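Local coordinates for periplasmic binding protein (Veillonella parvula, PDB 4LJS), which probably captures a small ligand outside the membrane for an ABC-type uptake system, at residues D65-M71 with K89-L95; R283-P288 with I305-L310. One frame throughout, in Å; residues are numbered along the deposited sequence.

Interaction 1. Residues D65-M71 with K89-L95; sequences DRIVAGM and KIPYKDL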
ATOM      1  N   ASP A  65     -12.766 -10.510 -11.119  1.00 35.86           N
ATOM      2  CA  ASP A  65     -14.130 -11.015 -11.270  1.00 42.46           C
ATOM      3  C   ASP A  65     -14.648 -11.693 -10.014  1.00 40.01           C
ATOM      4  O   ASP A  65     -15.850 -11.806  -9.833  1.00 40.66           O
ATOM      5  CB  ASP A  65     -14.226 -11.992 -12.439  1.00 46.56           C
ATOM      6  CG  ASP A  65     -14.483 -11.298 -13.746  1.00 71.06           C
ATOM      7  OD1 ASP A  65     -15.019 -10.169 -13.714  1.00 78.77           O
ATOM      8  OD2 ASP A  65     -14.159 -11.880 -14.804  1.00 84.64           O
ATOM      9  N   ARG A  66     -13.744 -12.154  -9.154  1.00 35.19           N
ATOM     10  CA  ARG A  66     -14.160 -12.872  -7.951  1.00 38.61           C
ATOM     11  C   ARG A  66     -14.554 -11.929  -6.812  1.00 38.59           C
ATOM     12  O   ARG A  66     -15.132 -12.355  -5.812  1.00 31.31           O
ATOM     13  CB  ARG A  66     -13.082 -13.874  -7.514  1.00 34.89           C
ATOM     14  CG  ARG A  66     -12.836 -14.949  -8.569  1.00 38.72           C
ATOM     15  CD  ARG A  66     -11.775 -15.957  -8.176  1.00 43.88           C
ATOM     16  NE  ARG A  66     -11.636 -16.985  -9.209  1.00 45.05           N
ATOM     17  CZ  ARG A  66     -12.221 -18.178  -9.160  1.00 42.76           C
ATOM     18  NH1 ARG A  66     -12.966 -18.513  -8.115  1.00 36.93           N
ATOM     19  NH2 ARG A  66     -12.047 -19.046 -10.148  1.00 46.96           N
ATOM     20  N   ILE A  67     -14.264 -10.642  -6.982  1.00 39.11           N
ATOM     21  CA  ILE A  67     -14.607  -9.647  -5.974  1.00 34.05           C
ATOM     22  C   ILE A  67     -16.087  -9.243  -6.040  1.00 34.52           C
ATOM     23  O   ILE A  67     -16.557  -8.718  -7.052  1.00 40.20           O
ATOM     24  CB  ILE A  67     -13.756  -8.378  -6.127  1.00 31.63           C
ATOM     25  CG1 ILE A  67     -12.266  -8.704  -6.024  1.00 33.19           C
ATOM     26  CG2 ILE A  67     -14.173  -7.344  -5.087  1.00 27.86           C
ATOM     27  CD1 ILE A  67     -11.361  -7.500  -6.259  1.00 36.62           C
ATOM     28  N   VAL A  68     -16.813  -9.482  -4.953  1.00 34.00           N
ATOM     29  CA  VAL A  68     -18.199  -9.047  -4.854  1.00 35.68           C
ATOM     30  C   VAL A  68     -18.263  -7.624  -4.315  1.00 36.60           C
ATOM     31  O   VAL A  68     -19.008  -6.784  -4.830  1.00 36.95           O
ATOM     32  CB  VAL A  68     -19.037  -9.989  -3.967  1.00 40.85           C
ATOM     33  CG1 VAL A  68     -20.435  -9.405  -3.732  1.00 42.86           C
ATOM     34  CG2 VAL A  68     -19.141 -11.358  -4.620  1.00 31.91           C
ATOM     35  N   ALA A  69     -17.464  -7.351  -3.288  1.00 33.83           N
ATOM     36  CA  ALA A  69     -17.385  -6.009  -2.731  1.00 34.86           C
ATOM     37  C   ALA A  69     -15.937  -5.541  -2.627  1.00 29.96           C
ATOM     38  O   ALA A  69     -15.066  -6.263  -2.126  1.00 34.80           O
ATOM     39  CB  ALA A  69     -18.075  -5.945  -1.377  1.00 30.34           C
ATOM     40  N   GLY A  70     -15.683  -4.338  -3.130  1.00 27.56           N
ATOM     41  CA  GLY A  70     -14.365  -3.730  -3.069  1.00 26.52           C
ATOM     42  C   GLY A  70     -14.570  -2.324  -2.563  1.00 35.90           C
ATOM     43  O   GLY A  70     -14.817  -1.397  -3.343  1.00 32.27           O
HETATM   44  N   MSE A  71     -14.488  -2.162  -1.247  1.00 29.57           N
HETATM   45  CA  MSE A  71     -14.925  -0.916  -0.628  1.00 34.09           C
HETATM   46  C   MSE A  71     -13.754  -0.125  -0.062  1.00 35.62           C
HETATM   47  O   MSE A  71     -12.789  -0.703   0.425  1.00 28.41           O
HETATM   48  CB  MSE A  71     -15.957  -1.210   0.467  1.00 28.63           C
HETATM   49  CG  MSE A  71     -17.178  -1.967  -0.053  1.00 40.36           C
HETATM   50 SE   MSE A  71     -18.443  -2.529   1.336  0.65 44.77          SE
HETATM   51  CE  MSE A  71     -17.655  -4.258   1.719  1.00 46.89           C
ATOM     52  N   LYS A  89     -16.152  -2.975 -12.631  1.00 41.39           N
ATOM     53  CA  LYS A  89     -17.107  -4.085 -12.645  1.00 42.44           C
ATOM     54  C   LYS A  89     -17.536  -4.553 -11.251  1.00 36.09           C
ATOM     55  O   LYS A  89     -18.518  -5.274 -11.113  1.00 37.23           O
ATOM     56  CB  LYS A  89     -16.541  -5.272 -13.415  1.00 47.49           C
ATOM     57  CG  LYS A  89     -16.488  -5.095 -14.920  1.00 54.14           C
ATOM     58  CD  LYS A  89     -16.015  -6.388 -15.566  1.00 64.92           C
ATOM     59  CE  LYS A  89     -16.797  -7.588 -15.020  1.00 69.00           C
ATOM     60  NZ  LYS A  89     -16.225  -8.903 -15.434  1.00 71.38           N
ATOM     61  N   ILE A  90     -16.784  -4.171 -10.227  1.00 36.50           N
ATOM     62  CA  ILE A  90     -17.093  -4.606  -8.866  1.00 38.87           C
ATOM     63  C   ILE A  90     -18.474  -4.105  -8.458  1.00 41.93           C
ATOM     64  O   ILE A  90     -18.729  -2.901  -8.470  1.00 39.65           O
ATOM     65  CB  ILE A  90     -16.022  -4.130  -7.871  1.00 36.28           C
ATOM     66  CG1 ILE A  90     -14.664  -4.751  -8.227  1.00 30.61           C
ATOM     67  CG2 ILE A  90     -16.401  -4.490  -6.431  1.00 29.02           C
ATOM     68  CD1 ILE A  90     -13.506  -4.129  -7.462  1.00 31.71           C
ATOM     69  N   PRO A  91     -19.383  -5.041  -8.134  1.00 45.47           N
ATOM     70  CA  PRO A  91     -20.772  -4.749  -7.756  1.00 43.72           C
ATOM     71  C   PRO A  91     -20.925  -3.774  -6.572  1.00 41.97           C
ATOM     72  O   PRO A  91     -21.673  -2.808  -6.692  1.00 44.87           O
ATOM     73  CB  PRO A  91     -21.325  -6.129  -7.389  1.00 40.74           C
ATOM     74  CG  PRO A  91     -20.509  -7.082  -8.200  1.00 40.30           C
ATOM     75  CD  PRO A  91     -19.130  -6.491  -8.223  1.00 47.04           C
ATOM     76  N   TYR A  92     -20.243  -4.016  -5.456  1.00 36.59           N
ATOM     77  CA  TYR A  92     -20.407  -3.160  -4.278  1.00 34.89           C
ATOM     78  C   TYR A  92     -19.132  -2.389  -3.973  1.00 33.24           C
ATOM     79  O   TYR A  92     -18.096  -2.992  -3.698  1.00 36.49           O
ATOM     80  CB  TYR A  92     -20.786  -3.987  -3.043  1.00 32.64           C
ATOM     81  CG  TYR A  92     -22.111  -4.724  -3.116  1.00 34.46           C
ATOM     82  CD1 TYR A  92     -23.300  -4.102  -2.743  1.00 41.60           C
ATOM     83  CD2 TYR A  92     -22.169  -6.050  -3.534  1.00 34.68           C
ATOM     84  CE1 TYR A  92     -24.531  -4.785  -2.798  1.00 45.43           C
ATOM     85  CE2 TYR A  92     -23.384  -6.742  -3.595  1.00 33.20           C
ATOM     86  CZ  TYR A  92     -24.561  -6.106  -3.222  1.00 43.08           C
ATOM     87  OH  TYR A  92     -25.758  -6.796  -3.276  1.00 48.46           O
ATOM     88  N   LYS A  93     -19.214  -1.062  -3.995  1.00 32.75           N
ATOM     89  CA  LYS A  93     -18.055  -0.205  -3.724  1.00 30.95           C
ATOM     90  C   LYS A  93     -18.272   0.761  -2.556  1.00 32.53           C
ATOM     91  O   LYS A  93     -17.317   1.173  -1.907  1.00 36.24           O
ATOM     92  CB  LYS A  93     -17.710   0.641  -4.955  1.00 33.99           C
ATOM     93  CG  LYS A  93     -17.155  -0.100  -6.156  1.00 37.79           C
ATOM     94  CD  LYS A  93     -17.134   0.854  -7.353  1.00 41.34           C
ATOM     95  CE  LYS A  93     -16.665   0.177  -8.626  1.00 41.46           C
ATOM     96  NZ  LYS A  93     -17.725  -0.676  -9.239  1.00 43.12           N
ATOM     97  N   ASP A  94     -19.518   1.157  -2.327  1.00 33.26           N
ATOM     98  CA  ASP A  94     -19.829   2.214  -1.366  1.00 35.43           C
ATOM     99  C   ASP A  94     -19.625   1.770   0.087  1.00 39.87           C
ATOM    100  O   ASP A  94     -20.087   0.692   0.486  1.00 37.97           O
ATOM    101  CB  ASP A  94     -21.268   2.683  -1.567  1.00 32.91           C
ATOM    102  CG  ASP A  94     -21.526   4.047  -0.971  1.00 44.19           C
ATOM    103  OD1 ASP A  94     -21.516   4.166   0.273  1.00 39.89           O
ATOM    104  OD2 ASP A  94     -21.758   4.999  -1.747  1.00 53.18           O
ATOM    105  N   LEU A  95     -18.953   2.617   0.874  1.00 32.29           N
ATOM    106  CA  LEU A  95     -18.661   2.320   2.283  1.00 33.41           C
ATOM    107  C   LEU A  95     -19.900   2.142   3.154  1.00 36.89           C
ATOM    108  O   LEU A  95     -19.802   1.633   4.270  1.00 37.48           O
ATOM    109  CB  LEU A  95     -17.768   3.399   2.902  1.00 33.12           C
ATOM    110  CG  LEU A  95     -16.292   3.297   2.522  1.00 37.82           C
ATOM    111  CD1 LEU A  95     -15.537   4.536   3.003  1.00 29.77           C
ATOM    112  CD2 LEU A  95     -15.689   2.015   3.103  1.00 28.52           C
TER

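Interaction 2. Residues R283-P288 with I305-L310; sequences RVHFLP and IVSHGL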
ATOM      1  N   ARG A 283      14.004  19.544  -5.513  1.00 50.75           N
ATOM      2  CA  ARG A 283      13.832  18.110  -5.338  1.00 46.47           C
ATOM      3  C   ARG A 283      12.824  17.836  -4.223  1.00 46.02           C
ATOM      4  O   ARG A 283      13.150  17.301  -3.164  1.00 48.15           O
ATOM      5  CB  ARG A 283      15.189  17.437  -5.099  1.00 44.60           C
ATOM      6  CG  ARG A 283      16.161  17.662  -6.264  1.00 45.79           C
ATOM      7  CD  ARG A 283      17.495  16.958  -6.063  1.00 48.97           C
ATOM      8  NE  ARG A 283      17.340  15.513  -5.890  1.00 47.07           N
ATOM      9  CZ  ARG A 283      18.317  14.706  -5.496  1.00 44.02           C
ATOM     10  NH1 ARG A 283      19.520  15.203  -5.240  1.00 38.10           N
ATOM     11  NH2 ARG A 283      18.096  13.404  -5.353  1.00 44.34           N
ATOM     12  N   VAL A 284      11.587  18.244  -4.478  1.00 47.89           N
ATOM     13  CA  VAL A 284      10.489  18.031  -3.555  1.00 41.19           C
ATOM     14  C   VAL A 284       9.380  17.388  -4.364  1.00 45.12           C
ATOM     15  O   VAL A 284       8.850  17.995  -5.297  1.00 53.89           O
ATOM     16  CB  VAL A 284      10.001  19.361  -2.952  1.00 49.00           C
ATOM     17  CG1 VAL A 284       8.837  19.123  -1.996  1.00 47.81           C
ATOM     18  CG2 VAL A 284      11.156  20.091  -2.252  1.00 47.92           C
ATOM     19  N   HIS A 285       9.043  16.148  -4.028  1.00 37.86           N
ATOM     20  CA  HIS A 285       8.106  15.390  -4.844  1.00 36.30           C
ATOM     21  C   HIS A 285       6.959  14.810  -4.033  1.00 40.33           C
ATOM     22  O   HIS A 285       7.130  14.446  -2.865  1.00 41.90           O
ATOM     23  CB  HIS A 285       8.840  14.258  -5.563  1.00 33.04           C
ATOM     24  CG  HIS A 285      10.172  14.660  -6.112  1.00 37.87           C
ATOM     25  ND1 HIS A 285      10.314  15.299  -7.326  1.00 38.20           N
ATOM     26  CD2 HIS A 285      11.424  14.516  -5.613  1.00 35.81           C
ATOM     27  CE1 HIS A 285      11.595  15.531  -7.549  1.00 43.93           C
ATOM     28  NE2 HIS A 285      12.289  15.066  -6.526  1.00 43.85           N
ATOM     29  N   PHE A 286       5.796  14.716  -4.673  1.00 39.62           N
ATOM     30  CA  PHE A 286       4.627  14.090  -4.072  1.00 43.82           C
ATOM     31  C   PHE A 286       4.802  12.577  -4.008  1.00 44.43           C
ATOM     32  O   PHE A 286       5.324  11.965  -4.937  1.00 42.65           O
ATOM     33  CB  PHE A 286       3.375  14.421  -4.889  1.00 38.09           C
ATOM     34  CG  PHE A 286       2.832  15.800  -4.639  1.00 43.96           C
ATOM     35  CD1 PHE A 286       2.577  16.236  -3.347  1.00 44.49           C
ATOM     36  CD2 PHE A 286       2.574  16.661  -5.699  1.00 45.31           C
ATOM     37  CE1 PHE A 286       2.062  17.505  -3.112  1.00 49.76           C
ATOM     38  CE2 PHE A 286       2.063  17.932  -5.473  1.00 54.09           C
ATOM     39  CZ  PHE A 286       1.809  18.356  -4.175  1.00 53.23           C
ATOM     40  N   LEU A 287       4.360  11.981  -2.906  1.00 42.10           N
ATOM     41  CA  LEU A 287       4.390  10.534  -2.743  1.00 40.31           C
ATOM     42  C   LEU A 287       3.055  10.090  -2.144  1.00 44.12           C
ATOM     43  O   LEU A 287       2.757  10.385  -0.985  1.00 38.14           O
ATOM     44  CB  LEU A 287       5.566  10.127  -1.847  1.00 40.41           C
ATOM     45  CG  LEU A 287       5.802   8.644  -1.523  1.00 38.96           C
ATOM     46  CD1 LEU A 287       5.954   7.801  -2.783  1.00 32.04           C
ATOM     47  CD2 LEU A 287       7.031   8.486  -0.623  1.00 29.66           C
ATOM     48  N   PRO A 288       2.226   9.403  -2.944  1.00 40.13           N
ATOM     49  CA  PRO A 288       0.897   9.019  -2.454  1.00 39.58           C
ATOM     50  C   PRO A 288       0.968   8.040  -1.285  1.00 42.12           C
ATOM     51  O   PRO A 288       1.706   7.051  -1.337  1.00 39.76           O
ATOM     52  CB  PRO A 288       0.228   8.374  -3.681  1.00 40.25           C
ATOM     53  CG  PRO A 288       1.349   8.041  -4.619  1.00 43.56           C
ATOM     54  CD  PRO A 288       2.433   9.043  -4.358  1.00 42.11           C
ATOM     55  N   ILE A 305       8.660   6.267  -7.619  1.00 29.66           N
ATOM     56  CA  ILE A 305       8.765   7.659  -7.201  1.00 34.93           C
ATOM     57  C   ILE A 305      10.010   7.889  -6.347  1.00 36.92           C
ATOM     58  O   ILE A 305      10.761   8.843  -6.568  1.00 37.66           O
ATOM     59  CB  ILE A 305       7.507   8.123  -6.448  1.00 34.92           C
ATOM     60  CG1 ILE A 305       6.312   8.130  -7.409  1.00 32.24           C
ATOM     61  CG2 ILE A 305       7.731   9.502  -5.816  1.00 28.16           C
ATOM     62  CD1 ILE A 305       4.992   8.494  -6.770  1.00 33.65           C
ATOM     63  N   VAL A 306      10.246   7.002  -5.389  1.00 31.12           N
ATOM     64  CA  VAL A 306      11.385   7.166  -4.503  1.00 29.96           C
ATOM     65  C   VAL A 306      12.727   6.955  -5.224  1.00 33.35           C
ATOM     66  O   VAL A 306      13.647   7.763  -5.078  1.00 33.32           O
ATOM     67  CB  VAL A 306      11.256   6.286  -3.252  1.00 35.53           C
ATOM     68  CG1 VAL A 306      12.489   6.425  -2.389  1.00 30.50           C
ATOM     69  CG2 VAL A 306      10.006   6.695  -2.465  1.00 31.28           C
ATOM     70  N   SER A 307      12.832   5.902  -6.031  1.00 30.57           N
ATOM     71  CA  SER A 307      14.076   5.653  -6.754  1.00 36.40           C
ATOM     72  C   SER A 307      14.355   6.778  -7.755  1.00 38.52           C
ATOM     73  O   SER A 307      15.493   7.216  -7.891  1.00 37.79           O
ATOM     74  CB  SER A 307      14.050   4.298  -7.471  1.00 28.06           C
ATOM     75  OG  SER A 307      13.155   4.338  -8.579  1.00 31.53           O
ATOM     76  N   HIS A 308      13.315   7.255  -8.436  1.00 36.49           N
ATOM     77  CA  HIS A 308      13.481   8.320  -9.415  1.00 38.08           C
ATOM     78  C   HIS A 308      13.832   9.649  -8.744  1.00 38.79           C
ATOM     79  O   HIS A 308      14.641  10.406  -9.267  1.00 34.85           O
ATOM     80  CB  HIS A 308      12.241   8.458 -10.305  1.00 33.62           C
ATOM     81  CG  HIS A 308      12.112   7.370 -11.330  1.00 40.86           C
ATOM     82  ND1 HIS A 308      12.357   6.041 -11.045  1.00 38.30           N
ATOM     83  CD2 HIS A 308      11.759   7.413 -12.639  1.00 38.07           C
ATOM     84  CE1 HIS A 308      12.162   5.315 -12.133  1.00 33.60           C
ATOM     85  NE2 HIS A 308      11.801   6.124 -13.114  1.00 39.60           N
ATOM     86  N   GLY A 309      13.243   9.913  -7.578  1.00 30.55           N
ATOM     87  CA  GLY A 309      13.577  11.100  -6.807  1.00 27.22           C
ATOM     88  C   GLY A 309      14.941  11.039  -6.126  1.00 38.81           C
ATOM     89  O   GLY A 309      15.631  12.058  -5.993  1.00 38.98           O
ATOM     90  N   LEU A 310      15.339   9.849  -5.682  1.00 32.44           N
ATOM     91  CA  LEU A 310      16.628   9.696  -5.011  1.00 30.61           C
ATOM     92  C   LEU A 310      17.765   9.805  -6.011  1.00 30.88           C
ATOM     93  O   LEU A 310      18.793  10.418  -5.727  1.00 40.83           O
ATOM     94  CB  LEU A 310      16.715   8.349  -4.285  1.00 35.10           C
ATOM     95  CG  LEU A 310      15.896   8.177  -3.008  1.00 38.85           C
ATOM     96  CD1 LEU A 310      15.982   6.733  -2.532  1.00 34.55           C
ATOM     97  CD2 LEU A 310      16.377   9.148  -1.931  1.00 36.37           C
TER
HETATM   98  O   HOH W   1      14.870  14.353  -7.197  1.00 37.28           O

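Interaction 1. Residues D65-M71 with K89-L95
Ile90 lays its CG2 methyl against the backbone at Val68-Gly70, 3.4 Å from Gly70 N. With chi1 at -62°, CG1 sits beside the backbone N and CG2 opposite it, which leaves CG2 to face the other segment. The same methyl meets Ile67 CG2 at 3.9 Å. The two isoleucine side chains cross at a slant.

Beside them, Tyr92 forms a single beta bridge with Ala69. Tyr92 N donates to Val68 O at 3.1 Å, in the plane of that carbonyl. Gly70 N donates to Tyr92 O at 2.8 Å, almost in line with the C=O bond. One residue thus grips the peptide groups on both sides of Ala69, the pattern of a parallel bridge. The Tyr92 ring lies alongside Val68, pointing the same way, with CD2 3.8 Å from Val68 CG1. Val68 O sits at the ring edge, near its plane. Ala69 CB meets Tyr92 CB close by.

Further on, CB and CG of the selenomethionine at Met71 lie against Lys93 O, and SE comes 3.7 Å from Asp94 O. Asp65 and Lys89 form a salt bridge at the exposed end; its modelled length is too short to be trusted. Lys93 turns back on its own segment. Its chain bends at chi4 (77°), and NZ donates a hydrogen bond to Ile90 O at 2.6 Å, on a lone pair and in the carbonyl plane. It also makes a cation-pi contact with Tyr87.

Strand 67-71 is an outermost strand of the parallel four-stranded sheet, with 47-50 as its inner neighbour. The loop after helix 84-89 adds the one bridge to its outer edge. Helix 52-60 covers Ile67 and Ile90 through Ile58, Ile59 and Ile55, while Met105 and Met106 of helix 100-106 pack on Tyr92.

Interaction 2. Residues R283-P288 with I305-L310
Arg283 extends its guanidinium to the last turn of helix 299-310. The chain bends at chi3 (58°), and NH2 donates to Gly309 O at 2.9 Å. The bond is nearly straight, in the plane of both the guanidinium and the carbonyl. Leu310 O lies near the same nitrogen. A positive charge here would probably suit the carbonyl end of the helix. One water links three groups. It accepts from Arg283 NE and donates to Gly309 O at 2.7 Å. It also lies 2.8 Å from His285 NE2. It probably helps to hold the His285 ring in its rotation; that ring approaches Gly309 CA obliquely.

Strand 284-288 and the helix run almost antiparallel, at 170°. This is the last strand-then-helix unit of an alpha/beta lobe. Strand 247-252 pairs in parallel with 284-288.

With chi1 at 180° the Leu287 branch point swings away from its own N, and the turn at chi2 spreads the two methyls. CD1 meets Ile305 CG2 at 3.9 Å, and CD2 meets Val306 CG2. Both pairs of side chains are set aslant. Ile305 CD1 meets Pro288 CD at 3.6 Å, tip to tip. Phe199 of strand 196-203 packs on Leu287 and Val306.

Overall arrangement
Interactions 1 and 2 lie on opposite sides of the chain's centre. Their centres are 31 Å apart, and they do not touch. They belong to different sheets: 65-71 to the parallel sheet of four strands, 283-288 to the mixed sheet of five. This fits the two lobes expected of a periplasmic binding protein. Interaction 1 is partly buried and joins a strand edge to a loop, by two backbone hydrogen bonds and apolar side chains round them, with charged groups at its exposed margin. Interaction 2 is buried and joins a strand to the helix over it. There no backbone-to-backbone hydrogen bond crosses; side chains of the strand reach side chains and a main-chain carbonyl of the helix.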